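Local structure of putative cytochrome P450 hydroxylase (6GMF) at residues Leu256-Val270 with Ala353-Ile367. The protein probably acts as a haem-dependent cytochrome P450 monooxygenase that oxidises terpenes. Numbering follows the deposited sequence.
Sequences LAAAQADLSLVPAVV and AKVMLEVLLARLGDI
L361 of helix 346-363 enters a hole formed by L256, A259, Q260 and V266. CB of L361 lies 3.7 Å from CD2 of L263, and the two side chains run past one another head to tail. A chi1 of -73° puts CG of L361 anti to the carbonyl carbon, beside the backbone N. From there its two methyls go to different partners: CD1 meets CB of A259 at 3.8 Å and also CG2 of V266, whereas CD2 presses on CD1 of L256 at 3.4 Å, a tight carbon contact. The reciprocal knob is V266, set among K354, L357, E358 and L361, its CG1 reaching K354 O at 3.6 Å. In P450 nomenclature helices 253-261 and 266-276 correspond to J and K, and 346-363 to L, which follows the haem-ligating C343; segments 256-261 and 353-363 of J and L cross almost perpendicularly (-94°). At the C-terminal end of L, the Q260 amide uses both N-H groups of NE2. One bond is nearly straight, 3.0 Å from NE2 to G365 O, in the amide plane but above the carbonyl plane; the other, 3.1 Å from NE2 to L361 O, follows a lone pair. A water joins the same L361 O to Q260 O. Farther along, a second water links L263 O to OE2 of E358, whose OE1 pairs with R111 of helix 107-119. V270 ends the seam, its CG2 3.9 Å from both A353 CB and L357 CD1, on the side nearer the haem.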
ATOM      1  N   LEU A 256       1.136  14.609  18.076  1.00 27.60           N
ATOM      2  CA  LEU A 256       0.305  13.501  18.606  1.00 28.12           C
ATOM      3  C   LEU A 256      -0.673  14.081  19.633  1.00 30.17           C
ATOM      4  O   LEU A 256      -1.920  13.909  19.535  1.00 30.63           O
ATOM      5  CB  LEU A 256       1.240  12.462  19.220  1.00 26.55           C
ATOM      6  CG  LEU A 256       0.594  11.268  19.911  1.00 27.90           C
ATOM      7  CD1 LEU A 256      -0.507  10.671  19.052  1.00 28.66           C
ATOM      8  CD2 LEU A 256       1.661  10.228  20.207  1.00 30.32           C
ATOM      9  N   ALA A 257      -0.103  14.836  20.581  1.00 31.42           N
ATOM     10  CA  ALA A 257      -0.876  15.536  21.606  1.00 32.59           C
ATOM     11  C   ALA A 257      -1.973  16.374  20.943  1.00 28.42           C
ATOM     12  O   ALA A 257      -3.152  16.285  21.314  1.00 31.35           O
ATOM     13  CB  ALA A 257       0.063  16.363  22.462  1.00 32.59           C
ATOM     14  N   ALA A 258      -1.625  17.144  19.913  1.00 29.64           N
ATOM     15  CA  ALA A 258      -2.622  17.977  19.244  1.00 29.37           C
ATOM     16  C   ALA A 258      -3.751  17.102  18.674  1.00 33.99           C
ATOM     17  O   ALA A 258      -4.913  17.461  18.772  1.00 30.69           O
ATOM     18  CB  ALA A 258      -1.986  18.813  18.176  1.00 32.25           C
ATOM     19  N   ALA A 259      -3.402  15.978  18.031  1.00 30.16           N
ATOM     20  CA  ALA A 259      -4.414  15.135  17.380  1.00 29.99           C
ATOM     21  C   ALA A 259      -5.260  14.396  18.418  1.00 28.39           C
ATOM     22  O   ALA A 259      -6.374  14.085  18.132  1.00 30.14           O
ATOM     23  CB  ALA A 259      -3.756  14.165  16.417  1.00 28.51           C
ATOM     24  N   GLN A 260      -4.686  14.090  19.583  1.00 29.87           N
ATOM     25  CA  GLN A 260      -5.406  13.404  20.639  1.00 30.82           C
ATOM     26  C   GLN A 260      -6.451  14.357  21.226  1.00 32.34           C
ATOM     27  O   GLN A 260      -7.519  13.904  21.625  1.00 34.81           O
ATOM     28  CB  GLN A 260      -4.442  12.867  21.699  1.00 29.88           C
ATOM     29  CG  GLN A 260      -3.900  11.492  21.353  1.00 31.75           C
ATOM     30  CD  GLN A 260      -3.213  10.822  22.512  1.00 33.91           C
ATOM     31  OE1 GLN A 260      -2.266  11.363  23.081  1.00 32.27           O
ATOM     32  NE2 GLN A 260      -3.679   9.629  22.867  1.00 33.08           N
ATOM     33  N   ALA A 261      -6.143  15.666  21.246  1.00 33.45           N
ATOM     34  CA  ALA A 261      -7.070  16.707  21.742  1.00 34.46           C
ATOM     35  C   ALA A 261      -8.089  17.116  20.666  1.00 34.49           C
ATOM     36  O   ALA A 261      -9.178  17.565  20.986  1.00 36.75           O
ATOM     37  CB  ALA A 261      -6.290  17.902  22.229  1.00 34.83           C
ATOM     38  N   ASP A 262      -7.752  16.964  19.383  1.00 31.86           N
ATOM     39  CA  ASP A 262      -8.671  17.278  18.306  1.00 30.12           C
ATOM     40  C   ASP A 262      -8.606  16.169  17.244  1.00 32.01           C
ATOM     41  O   ASP A 262      -7.823  16.239  16.291  1.00 28.69           O
ATOM     42  CB  ASP A 262      -8.351  18.634  17.670  1.00 32.94           C
ATOM     43  CG  ASP A 262      -9.281  19.047  16.546  1.00 33.34           C
ATOM     44  OD1 ASP A 262     -10.287  18.357  16.314  1.00 32.70           O
ATOM     45  OD2 ASP A 262      -8.967  20.049  15.862  1.00 38.57           O
ATOM     46  N   LEU A 263      -9.505  15.194  17.382  1.00 30.14           N
ATOM     47  CA  LEU A 263      -9.574  14.067  16.479  1.00 29.80           C
ATOM     48  C   LEU A 263      -9.941  14.468  15.045  1.00 30.27           C
ATOM     49  O   LEU A 263      -9.675  13.702  14.127  1.00 27.72           O
ATOM     50  CB  LEU A 263     -10.582  13.071  17.055  1.00 33.07           C
ATOM     51  CG  LEU A 263     -10.131  12.430  18.368  1.00 36.75           C
ATOM     52  CD1 LEU A 263     -11.193  11.476  18.891  1.00 37.27           C
ATOM     53  CD2 LEU A 263      -8.800  11.703  18.214  1.00 33.40           C
ATOM     54  N   SER A 264     -10.502  15.668  14.812  1.00 27.06           N
ATOM     55  CA  SER A 264     -10.805  16.123  13.453  1.00 27.67           C
ATOM     56  C   SER A 264      -9.517  16.335  12.627  1.00 25.61           C
ATOM     57  O   SER A 264      -9.610  16.463  11.469  1.00 26.11           O
ATOM     58  CB  SER A 264     -11.625  17.388  13.446  1.00 33.18           C
ATOM     59  OG  SER A 264     -10.914  18.412  14.122  1.00 36.03           O
ATOM     60  N   LEU A 265      -8.359  16.352  13.282  1.00 25.93           N
ATOM     61  CA  LEU A 265      -7.044  16.461  12.610  1.00 25.79           C
ATOM     62  C   LEU A 265      -6.648  15.148  11.896  1.00 26.89           C
ATOM     63  O   LEU A 265      -5.734  15.138  11.055  1.00 26.06           O
ATOM     64  CB  LEU A 265      -6.002  16.821  13.668  1.00 26.66           C
ATOM     65  CG  LEU A 265      -6.034  18.281  14.139  1.00 27.31           C
ATOM     66  CD1 LEU A 265      -4.981  18.509  15.215  1.00 27.09           C
ATOM     67  CD2 LEU A 265      -5.855  19.200  12.948  1.00 29.91           C
ATOM     68  N   VAL A 266      -7.284  14.031  12.251  1.00 25.15           N
ATOM     69  CA  VAL A 266      -6.767  12.721  11.824  1.00 25.41           C
ATOM     70  C   VAL A 266      -6.674  12.618  10.302  1.00 23.87           C
ATOM     71  O   VAL A 266      -5.666  12.089   9.820  1.00 22.50           O
ATOM     72  CB  VAL A 266      -7.571  11.565  12.458  1.00 26.63           C
ATOM     73  CG1 VAL A 266      -7.320  10.236  11.743  1.00 25.28           C
ATOM     74  CG2 VAL A 266      -7.259  11.447  13.944  1.00 27.67           C
ATOM     75  N   PRO A 267      -7.635  13.073   9.475  1.00 23.03           N
ATOM     76  CA  PRO A 267      -7.490  12.975   8.020  1.00 22.46           C
ATOM     77  C   PRO A 267      -6.209  13.683   7.544  1.00 23.03           C
ATOM     78  O   PRO A 267      -5.514  13.175   6.632  1.00 22.67           O
ATOM     79  CB  PRO A 267      -8.765  13.545   7.413  1.00 24.98           C
ATOM     80  CG  PRO A 267      -9.770  13.382   8.568  1.00 24.99           C
ATOM     81  CD  PRO A 267      -8.992  13.516   9.858  1.00 23.36           C
ATOM     82  N   ALA A 268      -5.868  14.794   8.198  1.00 23.45           N
ATOM     83  CA  ALA A 268      -4.682  15.530   7.831  1.00 22.73           C
ATOM     84  C   ALA A 268      -3.418  14.788   8.267  1.00 20.81           C
ATOM     85  O   ALA A 268      -2.386  14.885   7.592  1.00 22.91           O
ATOM     86  CB  ALA A 268      -4.709  16.915   8.426  1.00 24.11           C
ATOM     87  N   VAL A 269      -3.477  14.125   9.416  1.00 20.65           N
ATOM     88  CA  VAL A 269      -2.405  13.318   9.899  1.00 19.81           C
ATOM     89  C   VAL A 269      -2.132  12.260   8.820  1.00 20.60           C
ATOM     90  O   VAL A 269      -0.975  12.071   8.410  1.00 21.43           O
ATOM     91  CB  VAL A 269      -2.709  12.686  11.272  1.00 22.42           C
ATOM     92  CG1 VAL A 269      -1.611  11.731  11.703  1.00 24.22           C
ATOM     93  CG2 VAL A 269      -2.916  13.752  12.366  1.00 23.89           C
ATOM     94  N   VAL A 270      -3.198  11.610   8.358  1.00 21.40           N
ATOM     95  CA  VAL A 270      -3.053  10.521   7.415  1.00 19.96           C
ATOM     96  C   VAL A 270      -2.387  11.035   6.127  1.00 20.98           C
ATOM     97  O   VAL A 270      -1.512  10.356   5.551  1.00 18.56           O
ATOM     98  CB  VAL A 270      -4.392   9.819   7.160  1.00 20.29           C
ATOM     99  CG1 VAL A 270      -4.314   8.872   5.978  1.00 22.53           C
ATOM    100  CG2 VAL A 270      -4.867   9.077   8.396  1.00 22.23           C
ATOM    101  N   ALA A 353      -7.271   3.894   7.922  1.00 16.77           N
ATOM    102  CA  ALA A 353      -6.281   4.604   8.699  1.00 17.76           C
ATOM    103  C   ALA A 353      -6.986   5.645   9.587  1.00 17.73           C
ATOM    104  O   ALA A 353      -6.632   5.794  10.784  1.00 18.15           O
ATOM    105  CB  ALA A 353      -5.229   5.233   7.807  1.00 16.48           C
ATOM    106  N   LYS A 354      -7.903   6.402   8.986  1.00 17.97           N
ATOM    107  CA  LYS A 354      -8.645   7.425   9.808  1.00 19.77           C
ATOM    108  C   LYS A 354      -9.313   6.733  10.993  1.00 21.78           C
ATOM    109  O   LYS A 354      -9.173   7.171  12.167  1.00 21.48           O
ATOM    110  CB  LYS A 354      -9.682   8.134   8.965  1.00 20.83           C
ATOM    111  CG  LYS A 354     -10.537   9.152   9.726  1.00 24.23           C
ATOM    112  CD  LYS A 354     -11.804   9.507   9.013  1.00 26.90           C
ATOM    113  CE  LYS A 354     -12.879   8.483   9.301  1.00 32.45           C
ATOM    114  NZ  LYS A 354     -14.251   8.989   9.040  1.00 34.68           N
ATOM    115  N   VAL A 355     -10.056   5.669  10.695  1.00 19.14           N
ATOM    116  CA  VAL A 355     -10.839   5.067  11.773  1.00 21.52           C
ATOM    117  C   VAL A 355      -9.909   4.468  12.830  1.00 19.67           C
ATOM    118  O   VAL A 355     -10.074   4.700  14.004  1.00 20.59           O
ATOM    119  CB  VAL A 355     -11.876   4.064  11.257  1.00 20.99           C
ATOM    120  CG1 VAL A 355     -12.479   3.275  12.424  1.00 20.75           C
ATOM    121  CG2 VAL A 355     -12.969   4.740  10.448  1.00 21.89           C
ATOM    122  N   MET A 356      -8.855   3.733  12.416  1.00 18.81           N
ATOM    123  CA  MET A 356      -8.008   3.081  13.385  1.00 19.97           C
ATOM    124  C   MET A 356      -7.298   4.136  14.240  1.00 21.80           C
ATOM    125  O   MET A 356      -7.188   3.987  15.456  1.00 21.56           O
ATOM    126  CB  MET A 356      -6.962   2.182  12.718  1.00 19.65           C
ATOM    127  CG  MET A 356      -6.262   1.243  13.637  1.00 19.54           C
ATOM    128  SD  MET A 356      -7.374   0.011  14.340  1.00 22.55           S
ATOM    129  CE  MET A 356      -7.478   0.560  16.039  1.00 20.94           C
ATOM    130  N   LEU A 357      -6.817   5.211  13.614  1.00 20.15           N
ATOM    131  CA  LEU A 357      -6.111   6.228  14.381  1.00 21.35           C
ATOM    132  C   LEU A 357      -7.115   6.978  15.284  1.00 22.19           C
ATOM    133  O   LEU A 357      -6.776   7.302  16.432  1.00 23.38           O
ATOM    134  CB  LEU A 357      -5.375   7.171  13.433  1.00 20.73           C
ATOM    135  CG  LEU A 357      -4.142   6.561  12.765  1.00 20.83           C
ATOM    136  CD1 LEU A 357      -3.652   7.502  11.714  1.00 22.10           C
ATOM    137  CD2 LEU A 357      -3.033   6.245  13.770  1.00 21.86           C
ATOM    138  N   GLU A 358      -8.343   7.212  14.816  1.00 22.86           N
ATOM    139  CA  GLU A 358      -9.377   7.872  15.671  1.00 24.45           C
ATOM    140  C   GLU A 358      -9.598   7.049  16.948  1.00 27.51           C
ATOM    141  O   GLU A 358      -9.670   7.587  18.063  1.00 25.04           O
ATOM    142  CB  GLU A 358     -10.726   8.016  14.969  1.00 25.09           C
ATOM    143  CG  GLU A 358     -10.855   9.218  14.076  1.00 26.67           C
ATOM    144  CD  GLU A 358     -12.129   9.199  13.240  1.00 29.69           C
ATOM    145  OE1 GLU A 358     -12.767   8.108  13.102  1.00 30.08           O
ATOM    146  OE2 GLU A 358     -12.494  10.251  12.705  1.00 30.64           O
ATOM    147  N   VAL A 359      -9.679   5.729  16.797  1.00 23.82           N
ATOM    148  CA  VAL A 359      -9.950   4.867  17.933  1.00 23.55           C
ATOM    149  C   VAL A 359      -8.710   4.792  18.830  1.00 23.32           C
ATOM    150  O   VAL A 359      -8.804   4.863  20.068  1.00 25.52           O
ATOM    151  CB  VAL A 359     -10.452   3.503  17.438  1.00 22.74           C
ATOM    152  CG1 VAL A 359     -10.609   2.498  18.572  1.00 24.80           C
ATOM    153  CG2 VAL A 359     -11.763   3.676  16.681  1.00 24.61           C
ATOM    154  N   LEU A 360      -7.534   4.566  18.242  1.00 24.02           N
ATOM    155  CA  LEU A 360      -6.319   4.492  19.072  1.00 24.75           C
ATOM    156  C   LEU A 360      -6.127   5.787  19.872  1.00 27.81           C
ATOM    157  O   LEU A 360      -5.818   5.753  21.091  1.00 27.03           O
ATOM    158  CB  LEU A 360      -5.106   4.283  18.172  1.00 27.05           C
ATOM    159  CG  LEU A 360      -4.892   2.867  17.663  1.00 26.87           C
ATOM    160  CD1 LEU A 360      -3.931   2.894  16.481  1.00 25.38           C
ATOM    161  CD2 LEU A 360      -4.368   1.965  18.770  1.00 27.45           C
ATOM    162  N   LEU A 361      -6.252   6.914  19.175  1.00 26.16           N
ATOM    163  CA  LEU A 361      -5.945   8.207  19.763  1.00 29.63           C
ATOM    164  C   LEU A 361      -6.953   8.499  20.867  1.00 30.43           C
ATOM    165  O   LEU A 361      -6.571   9.113  21.867  1.00 35.31           O
ATOM    166  CB  LEU A 361      -5.984   9.306  18.697  1.00 29.41           C
ATOM    167  CG  LEU A 361      -4.816   9.328  17.715  1.00 32.98           C
ATOM    168  CD1 LEU A 361      -4.824  10.583  16.855  1.00 32.55           C
ATOM    169  CD2 LEU A 361      -3.494   9.172  18.418  1.00 35.90           C
ATOM    170  N   ALA A 362      -8.229   8.127  20.654  1.00 29.00           N
ATOM    171  CA  ALA A 362      -9.296   8.417  21.642  1.00 27.90           C
ATOM    172  C   ALA A 362      -9.128   7.532  22.879  1.00 30.67           C
ATOM    173  O   ALA A 362      -9.269   7.982  23.998  1.00 32.48           O
ATOM    174  CB  ALA A 362     -10.643   8.209  21.029  1.00 26.48           C
ATOM    175  N   ARG A 363      -8.831   6.246  22.681  1.00 28.40           N
ATOM    176  CA  ARG A 363      -8.858   5.298  23.782  1.00 30.29           C
ATOM    177  C   ARG A 363      -7.518   5.144  24.498  1.00 27.19           C
ATOM    178  O   ARG A 363      -7.501   4.705  25.624  1.00 30.51           O
ATOM    179  CB  ARG A 363      -9.380   3.965  23.262  1.00 30.67           C
ATOM    180  CG  ARG A 363     -10.853   4.052  22.917  1.00 28.77           C
ATOM    181  CD  ARG A 363     -11.394   2.726  22.465  1.00 27.95           C
ATOM    182  NE  ARG A 363     -11.367   1.725  23.519  1.00 29.95           N
ATOM    183  CZ  ARG A 363     -11.563   0.430  23.309  1.00 30.91           C
ATOM    184  NH1 ARG A 363     -11.940   0.005  22.113  1.00 28.70           N
ATOM    185  NH2 ARG A 363     -11.388  -0.423  24.302  1.00 33.55           N
ATOM    186  N   LEU A 364      -6.393   5.443  23.849  1.00 30.18           N
ATOM    187  CA  LEU A 364      -5.101   5.274  24.502  1.00 31.77           C
ATOM    188  C   LEU A 364      -4.698   6.618  25.111  1.00 38.11           C
ATOM    189  O   LEU A 364      -4.879   7.646  24.466  1.00 40.53           O
ATOM    190  CB  LEU A 364      -4.041   4.822  23.493  1.00 31.58           C
ATOM    191  CG  LEU A 364      -3.887   3.320  23.252  1.00 33.14           C
ATOM    192  CD1 LEU A 364      -5.208   2.631  23.002  1.00 39.75           C
ATOM    193  CD2 LEU A 364      -2.936   3.057  22.095  1.00 31.94           C
ATOM    194  N   GLY A 365      -4.131   6.584  26.324  1.00 34.63           N
ATOM    195  CA  GLY A 365      -3.553   7.765  26.971  1.00 35.97           C
ATOM    196  C   GLY A 365      -2.277   8.157  26.268  1.00 34.99           C
ATOM    197  O   GLY A 365      -2.220   8.097  25.044  1.00 40.55           O
ATOM    198  N   ASP A 366      -1.274   8.601  27.022  1.00 33.28           N
ATOM    199  CA  ASP A 366       0.043   8.880  26.501  1.00 33.25           C
ATOM    200  C   ASP A 366       0.581   7.646  25.775  1.00 34.26           C
ATOM    201  O   ASP A 366       0.582   6.537  26.339  1.00 36.23           O
ATOM    202  CB  ASP A 366       1.022   9.261  27.607  1.00 37.03           C
ATOM    203  CG  ASP A 366       0.750  10.599  28.268  1.00 44.02           C
ATOM    204  OD1 ASP A 366      -0.209  11.302  27.836  1.00 44.83           O
ATOM    205  OD2 ASP A 366       1.497  10.924  29.221  1.00 47.00           O
ATOM    206  N   ILE A 367       0.991   7.843  24.516  1.00 30.50           N
ATOM    207  CA  ILE A 367       1.551   6.793  23.691  1.00 27.16           C
ATOM    208  C   ILE A 367       3.019   7.107  23.454  1.00 28.23           C
ATOM    209  O   ILE A 367       3.348   8.212  23.003  1.00 31.21           O
ATOM    210  CB  ILE A 367       0.782   6.691  22.360  1.00 29.00           C
ATOM    211  CG1 ILE A 367      -0.717   6.501  22.605  1.00 28.33           C
ATOM    212  CG2 ILE A 367       1.351   5.588  21.484  1.00 28.94           C
ATOM    213  CD1 ILE A 367      -1.611   6.985  21.479  1.00 29.15           C
TER
HETATM  214  O   HOH W   1      -8.474  11.612  22.666  1.00 43.77           O
HETATM  215  O   HOH W   2     -11.152  12.394  12.249  1.00 30.63           O